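Phospholethanolamine N-methyltransferase 2 (Haemonchus contortus, PDB 4KRI) probably catalyses the S-adenosylmethionine-dependent methylation of phosphomonomethylethanolamine and related phosphobases on the nematode route to phosphocholine. Local coordinates at residues V293-R296 with D297-H301; D306-F309 with S310-R314. All blocks are in the same frame, centred on the assembly; numbering follows the deposited sequence.

Interaction 1 (V293-R296 with D297-H301); sequences VFSR and DCIQH. With SAH (S-adenosyl-L-homocysteine), chain D.
The turn at the C-terminal end of strand 290-296, in the Rossmann-like methyltransferase domain, opens here into the active site. R296, last on the strand, forms a salt bridge with its neighbour D297: NE of R296 lies 3.0 Å from OD2 of D297. The two side chains run side by side, with guanidinium and carboxylate planes 74° apart. The R296 chain bends at the CB-CG rotation (chi2 77°), which brings NE beside D297. R296 NH2 also bonds P204 O, and D297 OD1 bonds W424 and T325, so both groups are held from beyond the turn.

A water braces the inside of the turn. It takes the N-H of C298 at 2.8 Å and lies 2.8 Å from OG of S295, a hydrogen bond. That OG also bonds I229 O. Q300 NE2 donates almost straight to D297 O (2.8 Å), from above the carbonyl plane.

R296 O accepts from N of S-adenosylhomocysteine at 3.1 Å, and CB of H301 rests 3.5 Å from C8 of the ligand's adenine. D297 and Q300 also line the phosphomonomethylethanolamine pocket, so one turn serves both ligands. The strand lies between strands 225-229 and 320-329, with F294 packed on helix 206-215.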
loop_
_atom_site.group_PDB
_atom_site.type_symbol
_atom_site.label_atom_id
_atom_site.label_comp_id
_atom_site.label_asym_id
_atom_site.label_seq_id
_atom_site.Cartn_x
_atom_site.Cartn_y
_atom_site.Cartn_z
ATOM N N VAL A 293 14.051 6.465 -2.169
ATOM C CA VAL A 293 12.881 6.075 -1.415
ATOM C C VAL A 293 12.309 7.368 -0.869
ATOM O O VAL A 293 13.016 8.172 -0.255
ATOM C CB VAL A 293 13.242 5.119 -0.261
ATOM C CG1 VAL A 293 12.043 4.933 0.663
ATOM C CG2 VAL A 293 13.681 3.767 -0.821
ATOM N N PHE A 294 11.033 7.584 -1.128
ATOM C CA PHE A 294 10.374 8.827 -0.766
ATOM C C PHE A 294 9.186 8.482 0.101
ATOM O O PHE A 294 8.437 7.563 -0.220
ATOM C CB PHE A 294 9.881 9.497 -2.055
ATOM C CG PHE A 294 9.186 10.820 -1.834
ATOM C CD1 PHE A 294 9.843 11.872 -1.218
ATOM C CD2 PHE A 294 7.886 11.019 -2.285
ATOM C CE1 PHE A 294 9.211 13.100 -1.034
ATOM C CE2 PHE A 294 7.242 12.244 -2.104
ATOM C CZ PHE A 294 7.910 13.289 -1.488
ATOM N N SER A 295 8.974 9.216 1.188
ATOM C CA SER A 295 7.770 8.985 1.971
ATOM C C SER A 295 7.236 10.306 2.441
ATOM O O SER A 295 7.904 11.022 3.176
ATOM C CB SER A 295 8.035 8.065 3.157
ATOM O OG SER A 295 6.810 7.827 3.837
ATOM N N ARG A 296 6.030 10.642 2.004
ATOM C CA ARG A 296 5.492 11.968 2.291
ATOM C C ARG A 296 4.328 11.906 3.281
ATOM O O ARG A 296 3.216 11.500 2.917
ATOM C CB ARG A 296 5.059 12.587 0.962
ATOM C CG ARG A 296 4.517 13.977 1.074
ATOM C CD ARG A 296 5.600 15.025 1.263
ATOM N NE ARG A 296 4.963 16.125 1.972
ATOM C CZ ARG A 296 4.199 17.028 1.372
ATOM N NH1 ARG A 296 4.057 16.991 0.051
ATOM N NH2 ARG A 296 3.600 17.972 2.081
ATOM N N ASP A 297 4.617 12.259 4.534
ATOM C CA ASP A 297 3.619 12.391 5.586
ATOM C C ASP A 297 2.866 11.089 5.844
ATOM O O ASP A 297 1.648 11.074 6.041
ATOM C CB ASP A 297 2.701 13.583 5.275
ATOM C CG ASP A 297 3.488 14.876 5.146
ATOM O OD1 ASP A 297 4.490 15.035 5.885
ATOM O OD2 ASP A 297 3.148 15.714 4.293
ATOM N N CYS A 298 3.639 10.006 5.881
ATOM C CA CYS A 298 3.132 8.664 6.124
ATOM C C CYS A 298 3.623 8.098 7.453
ATOM O O CYS A 298 2.852 7.477 8.191
ATOM C CB CYS A 298 3.585 7.737 4.983
ATOM S SG CYS A 298 3.615 5.954 5.363
ATOM N N ILE A 299 4.896 8.301 7.773
ATOM C CA ILE A 299 5.487 7.434 8.793
ATOM C C ILE A 299 5.088 7.736 10.230
ATOM O O ILE A 299 5.411 6.962 11.116
ATOM C CB ILE A 299 7.025 7.237 8.652
ATOM C CG1 ILE A 299 7.793 8.468 9.118
ATOM C CG2 ILE A 299 7.388 6.853 7.215
ATOM C CD1 ILE A 299 9.277 8.171 9.402
ATOM N N GLN A 300 4.348 8.818 10.463
ATOM C CA GLN A 300 3.747 9.006 11.785
ATOM C C GLN A 300 2.737 7.891 12.098
ATOM O O GLN A 300 2.354 7.701 13.253
ATOM C CB GLN A 300 3.105 10.398 11.934
ATOM C CG GLN A 300 1.838 10.621 11.113
ATOM C CD GLN A 300 2.128 11.001 9.681
ATOM O OE1 GLN A 300 3.198 11.535 9.372
ATOM N NE2 GLN A 300 1.181 10.728 8.796
ATOM N N HIS A 301 2.314 7.158 11.068
ATOM C CA HIS A 301 1.436 5.995 11.238
ATOM C C HIS A 301 2.187 4.748 11.711
ATOM O O HIS A 301 1.566 3.791 12.184
ATOM C CB HIS A 301 0.735 5.643 9.908
ATOM C CG HIS A 301 -0.322 6.616 9.496
ATOM N ND1 HIS A 301 -1.509 6.761 10.183
ATOM C CD2 HIS A 301 -0.399 7.457 8.432
ATOM C CE1 HIS A 301 -2.262 7.664 9.577
ATOM N NE2 HIS A 301 -1.612 8.102 8.516
HETATM N N SAH D . 2.064 10.331 0.288
HETATM C CA SAH D . 0.661 10.664 -0.071
HETATM C CB SAH D . -0.326 10.055 1.001
HETATM C CG SAH D . -0.286 10.638 2.409
HETATM S SD SAH D . -1.442 9.801 3.541
HETATM C C SAH D . 0.489 12.112 -0.308
HETATM O O SAH D . 1.456 12.860 -0.281
HETATM O OXT SAH D . -0.573 12.517 -0.753
HETATM C "C5'" SAH D . -0.533 8.497 4.392
HETATM C "C4'" SAH D . -0.607 7.210 3.790
HETATM O "O4'" SAH D . 0.342 6.334 4.454
HETATM C "C3'" SAH D . -1.935 6.597 4.028
HETATM O "O3'" SAH D . -2.535 6.331 2.779
HETATM C "C2'" SAH D . -1.675 5.350 4.748
HETATM O "O2'" SAH D . -2.529 4.302 4.353
HETATM C "C1'" SAH D . -0.246 5.074 4.414
HETATM N N9 SAH D . 0.406 4.107 5.365
HETATM C C8 SAH D . 0.468 4.206 6.713
HETATM N N7 SAH D . 1.195 3.183 7.173
HETATM C C5 SAH D . 1.614 2.444 6.124
HETATM C C6 SAH D . 2.389 1.281 6.019
HETATM N N6 SAH D . 2.893 0.648 7.133
HETATM N N1 SAH D . 2.625 0.791 4.782
HETATM C C2 SAH D . 2.143 1.388 3.687
HETATM N N3 SAH D . 1.402 2.509 3.756
HETATM C C4 SAH D . 1.113 3.045 4.956
HETATM O O HOH W 1 6.386 9.807 5.789
#

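Interaction 2 (D306-F309 with S310-R314)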
loop_
_atom_site.group_PDB
_atom_site.type_symbol
_atom_site.label_atom_id
_atom_site.label_comp_id
_atom_site.label_asym_id
_atom_site.label_seq_id
_atom_site.Cartn_x
_atom_site.Cartn_y
_atom_site.Cartn_z
ATOM N N ASP A 306 12.687 1.819 13.528
ATOM C CA ASP A 306 13.911 1.031 13.305
ATOM C C ASP A 306 13.743 -0.016 12.194
ATOM O O ASP A 306 14.588 -0.129 11.299
ATOM C CB ASP A 306 14.351 0.341 14.597
ATOM C CG ASP A 306 15.584 -0.537 14.408
ATOM O OD1 ASP A 306 15.421 -1.761 14.183
ATOM O OD2 ASP A 306 16.720 -0.006 14.494
ATOM N N LYS A 307 12.662 -0.789 12.258
ATOM C CA LYS A 307 12.426 -1.812 11.250
ATOM C C LYS A 307 12.232 -1.158 9.890
ATOM O O LYS A 307 12.787 -1.618 8.903
ATOM C CB LYS A 307 11.209 -2.680 11.606
ATOM C CG LYS A 307 10.881 -3.725 10.535
ATOM C CD LYS A 307 9.597 -4.485 10.827
ATOM C CE LYS A 307 9.811 -5.582 11.855
ATOM N NZ LYS A 307 8.703 -6.590 11.826
ATOM N N LEU A 308 11.445 -0.088 9.851
ATOM C CA LEU A 308 11.180 0.610 8.595
ATOM C C LEU A 308 12.465 1.122 7.980
ATOM O O LEU A 308 12.702 0.942 6.784
ATOM C CB LEU A 308 10.233 1.786 8.818
ATOM C CG LEU A 308 9.931 2.580 7.547
ATOM C CD1 LEU A 308 9.096 1.770 6.575
ATOM C CD2 LEU A 308 9.223 3.863 7.924
ATOM N N PHE A 309 13.296 1.763 8.798
ATOM C CA PHE A 309 14.553 2.309 8.286
ATOM C C PHE A 309 15.506 1.230 7.785
ATOM O O PHE A 309 16.195 1.439 6.785
ATOM C CB PHE A 309 15.242 3.225 9.319
ATOM C CG PHE A 309 14.705 4.644 9.343
ATOM C CD1 PHE A 309 13.390 4.922 8.991
ATOM C CD2 PHE A 309 15.528 5.698 9.709
ATOM C CE1 PHE A 309 12.897 6.227 9.022
ATOM C CE2 PHE A 309 15.044 7.005 9.744
ATOM C CZ PHE A 309 13.729 7.270 9.389
ATOM N N SER A 310 15.547 0.074 8.453
ATOM C CA SER A 310 16.399 -1.026 7.979
ATOM C C SER A 310 15.887 -1.589 6.654
ATOM O O SER A 310 16.675 -1.955 5.777
ATOM C CB SER A 310 16.496 -2.146 9.016
ATOM O OG SER A 310 15.289 -2.885 9.055
ATOM N N ARG A 311 14.562 -1.645 6.503
ATOM C CA ARG A 311 13.970 -2.095 5.246
ATOM C C ARG A 311 14.238 -1.120 4.095
ATOM O O ARG A 311 14.513 -1.533 2.958
ATOM C CB ARG A 311 12.462 -2.285 5.407
ATOM C CG ARG A 311 12.063 -3.386 6.362
ATOM C CD ARG A 311 10.916 -4.174 5.744
ATOM N NE ARG A 311 10.465 -5.297 6.562
ATOM C CZ ARG A 311 11.230 -6.328 6.908
ATOM N NH1 ARG A 311 12.501 -6.375 6.530
ATOM N NH2 ARG A 311 10.726 -7.310 7.645
ATOM N N ILE A 312 14.162 0.169 4.386
ATOM C CA ILE A 312 14.501 1.197 3.409
ATOM C C ILE A 312 15.969 1.101 3.009
ATOM O O ILE A 312 16.305 1.139 1.824
ATOM C CB ILE A 312 14.194 2.608 3.967
ATOM C CG1 ILE A 312 12.688 2.834 4.034
ATOM C CG2 ILE A 312 14.888 3.689 3.147
ATOM C CD1 ILE A 312 12.298 4.103 4.767
ATOM N N TYR A 313 16.852 0.986 4.001
ATOM C CA TYR A 313 18.275 0.828 3.731
ATOM C C TYR A 313 18.530 -0.369 2.816
ATOM O O TYR A 313 19.316 -0.287 1.865
ATOM C CB TYR A 313 19.021 0.668 5.060
ATOM C CG TYR A 313 20.521 0.659 4.939
ATOM C CD1 TYR A 313 21.252 1.817 5.145
ATOM C CD2 TYR A 313 21.210 -0.508 4.635
ATOM C CE1 TYR A 313 22.643 1.810 5.049
ATOM C CE2 TYR A 313 22.595 -0.520 4.534
ATOM C CZ TYR A 313 23.300 0.647 4.742
ATOM O OH TYR A 313 24.677 0.646 4.643
ATOM N N ARG A 314 17.861 -1.483 3.100
ATOM C CA ARG A 314 18.036 -2.708 2.318
ATOM C C ARG A 314 17.611 -2.506 0.852
ATOM O O ARG A 314 18.300 -2.965 -0.074
ATOM C CB ARG A 314 17.202 -3.833 2.942
ATOM C CG ARG A 314 17.174 -5.127 2.149
ATOM C CD ARG A 314 16.366 -6.191 2.891
ATOM N NE ARG A 314 16.346 -7.466 2.179
ATOM C CZ ARG A 314 15.468 -7.764 1.224
ATOM N NH1 ARG A 314 14.545 -6.872 0.874
ATOM N NH2 ARG A 314 15.510 -8.946 0.618
#
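In helix 305-315 of the methyltransferase domain, the S310 hydroxyl bonds back to the K307 carbonyl one turn earlier, as serines in helices often do. OG of S310 donates to O of K307 at 2.8 Å. The hydroxyl sits between the backbone N and the carbonyl carbon (chi1 74°), a rotation that turns it back toward the preceding turn. The same carbonyl also accepts the backbone N-H of R311 at 3.0 Å, so two donors grip one oxygen.

Other backbone bonds follow the i to i-4 pattern: S310 N donates to D306 O, I312 N to L308 O and Y313 N to F309 O, the last at 2.9 Å.

Charged side chains lie along one flank. CG of K307 sits over one face of the R311 guanidinium, 4.2 Å above its plane and offset toward the rim. The two like charges come fairly near, with NZ of K307 4.7 Å from NH2 of R311. R311 NE is hydrogen-bonded to C281 O, which helps fix the guanidinium.

Apolar side chains gather on another side. CD1 of I312 reaches back to CG of L308 at 4.0 Å, and the two side chains cross at a slant. That same methyl is 4.4 Å from CD1 of F309, a looser approach.

F309 and I312 pack this side against the domain. F309 touches I324 of strand 320-329, helix 352-362 and the ring of F427, while I312 meets V322. In a separate contact, Y313 sets its ring edge-to-face with F364.

Overall arrangement
Interactions 1 and 2 follow each other along the chain, and their centres are about 13 Å apart. Both belong to the methyltransferase domain. Interaction 1 ends strand 290-296 and enters the loop after it; interaction 2 lies on helix 305-315, which that loop leads into. The two touch directly. CG2 of I299 packs 3.6 Å from CD2 of L308, and CG1 of V293 lies 4.0 Å from CG2 of I312. The helix thus packs on both the strand and its ligand-binding turn. Interaction 1 contacts the cofactor product, whereas the L308 side chain stays about 6 Å from it, so it does not touch the ligand directly.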